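Local coordinates for protein phosphoacetylglucosamine mutase (PDB 5O9X) that probably interconverts the 6-phosphate and 1-phosphate of N-acetylglucosamine, a phosphohexomutase reaction on the way to UDP-N-acetylglucosamine, at residues A30-K35 with Y95-A100; G77-L80 with E86-E89. The protein carries 1 engineered substitution. All coordinates share one frame; numbering follows the deposited sequence.

Interaction 1. Residues A30-K35 with Y95-A100. Unlike the reference sequence in segment 30-35: K35 (reference Arg). With G16 (1,6-di-O-phosphono-alpha-D-glucopyranose), chain B.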
loop_
_atom_site.group_PDB
_atom_site.type_symbol
_atom_site.label_atom_id
_atom_site.label_comp_id
_atom_site.label_asym_id
_atom_site.label_seq_id
_atom_site.Cartn_x
_atom_site.Cartn_y
_atom_site.Cartn_z
ATOM N N ALA A 30 5.206 -2.170 -7.808
ATOM C CA ALA A 30 4.342 -3.134 -7.056
ATOM C C ALA A 30 3.933 -4.402 -7.842
ATOM O O ALA A 30 3.003 -5.082 -7.431
ATOM C CB ALA A 30 3.065 -2.412 -6.556
ATOM N N GLY A 31 4.558 -4.707 -8.948
ATOM C CA GLY A 31 4.156 -5.921 -9.698
ATOM C C GLY A 31 3.739 -5.483 -11.084
ATOM O O GLY A 31 3.486 -4.279 -11.296
ATOM N N PHE A 32 3.630 -6.420 -12.026
ATOM C CA PHE A 32 3.282 -6.092 -13.381
ATOM C C PHE A 32 1.926 -5.369 -13.396
ATOM O O PHE A 32 0.995 -5.791 -12.694
ATOM C CB PHE A 32 3.171 -7.363 -14.217
ATOM C CG PHE A 32 4.462 -8.169 -14.254
ATOM C CD1 PHE A 32 5.562 -7.726 -15.008
ATOM C CD2 PHE A 32 4.566 -9.348 -13.510
ATOM C CE1 PHE A 32 6.755 -8.456 -14.991
ATOM C CE2 PHE A 32 5.759 -10.101 -13.511
ATOM C CZ PHE A 32 6.842 -9.652 -14.277
ATOM N N ARG A 33 1.853 -4.301 -14.172
ATOM C CA ARG A 33 0.656 -3.501 -14.251
ATOM C C ARG A 33 0.603 -2.789 -15.596
ATOM O O ARG A 33 1.576 -2.155 -16.003
ATOM C CB ARG A 33 0.728 -2.450 -13.107
ATOM C CG ARG A 33 -0.632 -1.849 -12.852
ATOM C CD ARG A 33 -0.522 -0.988 -11.596
ATOM N NE ARG A 33 -0.369 -1.716 -10.332
ATOM C CZ ARG A 33 -0.406 -1.040 -9.131
ATOM N NH1 ARG A 33 -0.727 0.290 -9.111
ATOM N NH2 ARG A 33 -0.283 -1.672 -7.950
ATOM N N MET A 34 -0.519 -2.862 -16.287
ATOM C CA MET A 34 -0.601 -2.340 -17.632
ATOM C C MET A 34 -2.035 -2.416 -18.109
ATOM O O MET A 34 -2.897 -2.945 -17.374
ATOM C CB MET A 34 0.296 -3.179 -18.576
ATOM C CG MET A 34 -0.172 -4.611 -18.716
ATOM S SD MET A 34 1.154 -5.728 -19.228
ATOM C CE MET A 34 2.266 -5.872 -17.826
ATOM N N LYS A 35 -2.286 -1.954 -19.347
ATOM C CA LYS A 35 -3.621 -2.117 -19.939
ATOM C C LYS A 35 -3.976 -3.608 -19.946
ATOM O O LYS A 35 -3.148 -4.450 -20.319
ATOM C CB LYS A 35 -3.771 -1.437 -21.339
ATOM C CG LYS A 35 -5.211 -1.111 -21.671
ATOM C CD LYS A 35 -5.314 -0.330 -22.975
ATOM C CE LYS A 35 -6.674 -0.533 -23.648
ATOM N NZ LYS A 35 -6.873 0.625 -24.579
ATOM N N TYR A 95 13.325 -13.047 -11.503
ATOM C CA TYR A 95 12.810 -14.307 -12.027
ATOM C C TYR A 95 11.420 -14.097 -12.687
ATOM O O TYR A 95 11.131 -14.649 -13.764
ATOM C CB TYR A 95 12.660 -15.325 -10.922
ATOM C CG TYR A 95 13.904 -15.584 -10.101
ATOM C CD1 TYR A 95 15.191 -15.605 -10.699
ATOM C CD2 TYR A 95 13.795 -15.893 -8.743
ATOM C CE1 TYR A 95 16.331 -15.862 -9.939
ATOM C CE2 TYR A 95 14.928 -16.172 -7.975
ATOM C CZ TYR A 95 16.187 -16.169 -8.578
ATOM O OH TYR A 95 17.290 -16.408 -7.799
ATOM N N ALA A 96 10.556 -13.305 -12.020
ATOM C CA ALA A 96 9.210 -13.085 -12.602
ATOM C C ALA A 96 9.358 -12.472 -13.959
ATOM O O ALA A 96 8.640 -12.823 -14.881
ATOM C CB ALA A 96 8.411 -12.181 -11.700
ATOM N N THR A 97 10.269 -11.485 -14.059
ATOM C CA THR A 97 10.436 -10.704 -15.274
ATOM C C THR A 97 11.027 -11.579 -16.389
ATOM O O THR A 97 10.705 -11.400 -17.574
ATOM C CB THR A 97 11.341 -9.493 -14.970
ATOM O OG1 THR A 97 10.743 -8.727 -13.943
ATOM C CG2 THR A 97 11.622 -8.612 -16.173
ATOM N N LYS A 98 11.831 -12.586 -16.003
ATOM C CA LYS A 98 12.393 -13.489 -17.022
ATOM C C LYS A 98 11.256 -14.359 -17.565
ATOM O O LYS A 98 11.133 -14.532 -18.766
ATOM C CB LYS A 98 13.496 -14.322 -16.371
ATOM C CG LYS A 98 14.196 -15.307 -17.304
ATOM C CD LYS A 98 14.867 -16.419 -16.491
ATOM C CE LYS A 98 16.189 -15.982 -15.862
ATOM N NZ LYS A 98 17.301 -16.268 -16.810
ATOM N N LEU A 99 10.404 -14.903 -16.691
ATOM C CA LEU A 99 9.305 -15.697 -17.189
ATOM C C LEU A 99 8.354 -14.857 -18.050
ATOM O O LEU A 99 7.884 -15.315 -19.104
ATOM C CB LEU A 99 8.524 -16.397 -16.060
ATOM C CG LEU A 99 9.157 -17.605 -15.397
ATOM C CD1 LEU A 99 8.511 -17.866 -14.036
ATOM C CD2 LEU A 99 9.021 -18.827 -16.329
ATOM N N ALA A 100 8.105 -13.623 -17.620
ATOM C CA ALA A 100 7.132 -12.765 -18.340
ATOM C C ALA A 100 7.658 -12.333 -19.706
ATOM O O ALA A 100 6.873 -12.062 -20.623
ATOM C CB ALA A 100 6.784 -11.548 -17.503
HETATM C C1 G16 B . 1.802 1.446 -5.683
HETATM C C2 G16 B . 2.800 1.104 -4.580
HETATM C C3 G16 B . 3.096 2.371 -3.715
HETATM C C4 G16 B . 3.578 3.569 -4.513
HETATM C C5 G16 B . 2.540 3.863 -5.589
HETATM C C6 G16 B . 2.991 4.837 -6.653
HETATM O O1 G16 B . 0.567 1.846 -5.081
HETATM O O2 G16 B . 2.385 -0.012 -3.734
HETATM O O3 G16 B . 3.955 1.980 -2.719
HETATM O O4 G16 B . 3.750 4.826 -3.724
HETATM O O5 G16 B . 2.285 2.704 -6.417
HETATM O O6 G16 B . 4.199 4.241 -7.308
HETATM P P G16 B . 4.852 5.011 -8.578
HETATM O O1P G16 B . 5.087 6.490 -8.191
HETATM O O2P G16 B . 3.827 4.965 -9.736
HETATM O O3P G16 B . 6.109 4.231 -9.018
HETATM P "P'" G16 B . -0.848 1.066 -5.352
HETATM O O1X G16 B . -0.533 -0.447 -5.501
HETATM O O2X G16 B . -1.371 1.544 -6.745
HETATM O O3X G16 B . -1.827 1.506 -4.319
#
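F32, in segment 30-35, faces segment 95-100 of helix 91-101 with its CA 8.7 Å from the CA of T97. The short axes of strand and helix come no closer than 12.0 Å and run at 38° to one another, so the phenyl ring has to span the gap. Its CG stands anti to the carbonyl carbon (chi1 -60°), and the far end of the ring carries the contact. CZ lies 3.7 Å from the methyl CB of A100, which it meets obliquely, while CE2 packs 3.8 Å from CB of A96, one helical turn earlier. Between these two small residues the CA of T97 sits at the ring's edge, close to its plane. The hydroxyl OG1 of T97 stays near the ring but bonds back to the carbonyl of E93. The next residue, R33, turns from the helix to the ligand: its guanidinium takes the 1-phosphate of glucose 1,6-bisphosphate in a two-pronged grip, NH1 to O2X at 2.8 Å and NH2 to O1X at 2.7 Å, with the phosphorus in the guanidinium plane. N71 also accepts a bond from NH1, which should help fix the head's rotation. The strand thus joins packing and phosphate binding, bonding through its backbone to strand 75-81 at V78; V42 and V46 of helix 40-56 pack on F32, and helix 107-118 lies against Y95, K98 and L99.

Interaction 2. Residues G77-L80 with E86-E89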
loop_
_atom_site.group_PDB
_atom_site.type_symbol
_atom_site.label_atom_id
_atom_site.label_comp_id
_atom_site.label_asym_id
_atom_site.label_seq_id
_atom_site.Cartn_x
_atom_site.Cartn_y
_atom_site.Cartn_z
ATOM N N GLY A 77 -3.368 -5.885 -13.119
ATOM C CA GLY A 77 -2.004 -6.201 -12.746
ATOM C C GLY A 77 -1.990 -7.362 -11.824
ATOM O O GLY A 77 -3.034 -7.913 -11.422
ATOM N N VAL A 78 -0.800 -7.771 -11.439
ATOM C CA VAL A 78 -0.702 -8.999 -10.606
ATOM C C VAL A 78 0.451 -8.826 -9.685
ATOM O O VAL A 78 1.599 -8.666 -10.180
ATOM C CB VAL A 78 -0.380 -10.298 -11.409
ATOM C CG1 VAL A 78 -0.896 -11.489 -10.686
ATOM C CG2 VAL A 78 -0.982 -10.303 -12.765
ATOM N N LYS A 79 0.103 -8.802 -8.388
ATOM C CA LYS A 79 1.022 -8.754 -7.222
ATOM C C LYS A 79 1.283 -10.084 -6.490
ATOM O O LYS A 79 0.310 -10.748 -6.057
ATOM C CB LYS A 79 0.387 -7.859 -6.187
ATOM C CG LYS A 79 1.486 -7.207 -5.399
ATOM C CD LYS A 79 0.966 -6.185 -4.436
ATOM C CE LYS A 79 0.460 -6.866 -3.192
ATOM N NZ LYS A 79 0.128 -5.778 -2.242
ATOM N N LEU A 80 2.554 -10.463 -6.308
ATOM C CA LEU A 80 2.861 -11.653 -5.485
ATOM C C LEU A 80 3.011 -11.385 -3.949
ATOM O O LEU A 80 3.552 -10.361 -3.521
ATOM C CB LEU A 80 4.023 -12.424 -6.056
ATOM C CG LEU A 80 3.574 -12.986 -7.404
ATOM C CD1 LEU A 80 4.395 -12.352 -8.534
ATOM C CD2 LEU A 80 3.730 -14.493 -7.333
ATOM N N GLU A 86 4.312 -10.383 3.412
ATOM C CA GLU A 86 5.133 -9.365 2.808
ATOM C C GLU A 86 5.128 -9.478 1.262
ATOM O O GLU A 86 4.768 -10.503 0.700
ATOM C CB GLU A 86 6.553 -9.327 3.420
ATOM C CG GLU A 86 7.523 -10.435 2.980
ATOM C CD GLU A 86 7.413 -11.754 3.789
ATOM O OE1 GLU A 86 6.440 -11.923 4.543
ATOM O OE2 GLU A 86 8.314 -12.642 3.662
ATOM N N MET A 87 5.559 -8.404 0.599
ATOM C CA MET A 87 5.788 -8.421 -0.823
ATOM C C MET A 87 6.840 -9.435 -1.186
ATOM O O MET A 87 7.859 -9.593 -0.484
ATOM C CB MET A 87 6.271 -7.066 -1.323
ATOM C CG MET A 87 5.275 -5.920 -1.093
ATOM S SD MET A 87 3.770 -6.240 -2.000
ATOM C CE MET A 87 4.403 -5.622 -3.583
ATOM N N LEU A 88 6.605 -10.077 -2.322
ATOM C CA LEU A 88 7.528 -11.047 -2.908
ATOM C C LEU A 88 8.943 -10.544 -2.747
ATOM O O LEU A 88 9.271 -9.415 -3.175
ATOM C CB LEU A 88 7.222 -11.264 -4.424
ATOM C CG LEU A 88 8.295 -12.045 -5.207
ATOM C CD1 LEU A 88 8.267 -13.496 -4.697
ATOM C CD2 LEU A 88 8.103 -11.954 -6.725
ATOM N N GLU A 89 9.788 -11.374 -2.126
ATOM C CA GLU A 89 11.227 -11.057 -1.933
ATOM C C GLU A 89 11.864 -10.386 -3.185
ATOM O O GLU A 89 11.741 -10.908 -4.319
ATOM C CB GLU A 89 11.944 -12.386 -1.678
ATOM C CG GLU A 89 13.419 -12.278 -1.314
ATOM C CD GLU A 89 13.918 -13.599 -0.778
ATOM O OE1 GLU A 89 14.282 -14.482 -1.585
ATOM O OE2 GLU A 89 13.895 -13.768 0.460
HETATM O O HOH W 1 5.359 -8.575 -4.798
#
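M87 lays its thioether across the aliphatic chain of K79, the two side chains crossing at about a right angle. The sulfur SD of M87 is 3.6 Å from CE of K79, and the terminal methyl CE of M87 sits 3.6 Å from CD of the same lysine. Bends at chi2 and chi3 (-62° and -82°) fold the methionine so that its end comes back to the strand. L80 and L88 meet differently: they lie side by side and point the same way, with CB of L80 3.8 Å from CB of L88 and CD1 of L80 4.1 Å from CD2 of L88. Beside this leucine pair the backbone closes the link. L88 N donates to L80 O over 3.3 Å, a long bond whose donor stands well above the carbonyl plane, 51° out of it. One water also donates to L80 O at 2.8 Å and weakly accepts from L88 N, so the carbonyl oxygen takes two donors while the one N-H of L88 is shared between that oxygen and the water. The arrangement fastens the segment leading to helix 91-101 back onto the strand that precedes it, and D82 adds a side-chain bond to the backbone N of E89. On the sheet, K79 bonds through its backbone to M65 of strand 61-66; L80 packs on V46 and A50 of helix 40-56, whereas K79 touches T164 and H168 of helix 164-176.

How the interactions relate
The two contacts sit with their centres about 10 Å apart in the first alpha/beta/alpha domain, and they share its mixed sheet: strands 32-35 and 75-81 are antiparallel neighbours, joined by a probable hydrogen bond from V78 N to F32 O (3.0 Å). In chain order comes 30-35, then both halves of interaction 2, then helix segment 95-100, so interaction 1 spans the whole of interaction 2. The loop fastened by interaction 2 leads directly into the helix on which interaction 1 packs. A30 and R33 of interaction 1 line the sugar bisphosphate pocket, and the side chain of M87 in interaction 2 comes within about 6 Å of the ligand, while F32 packs on the helix away from it.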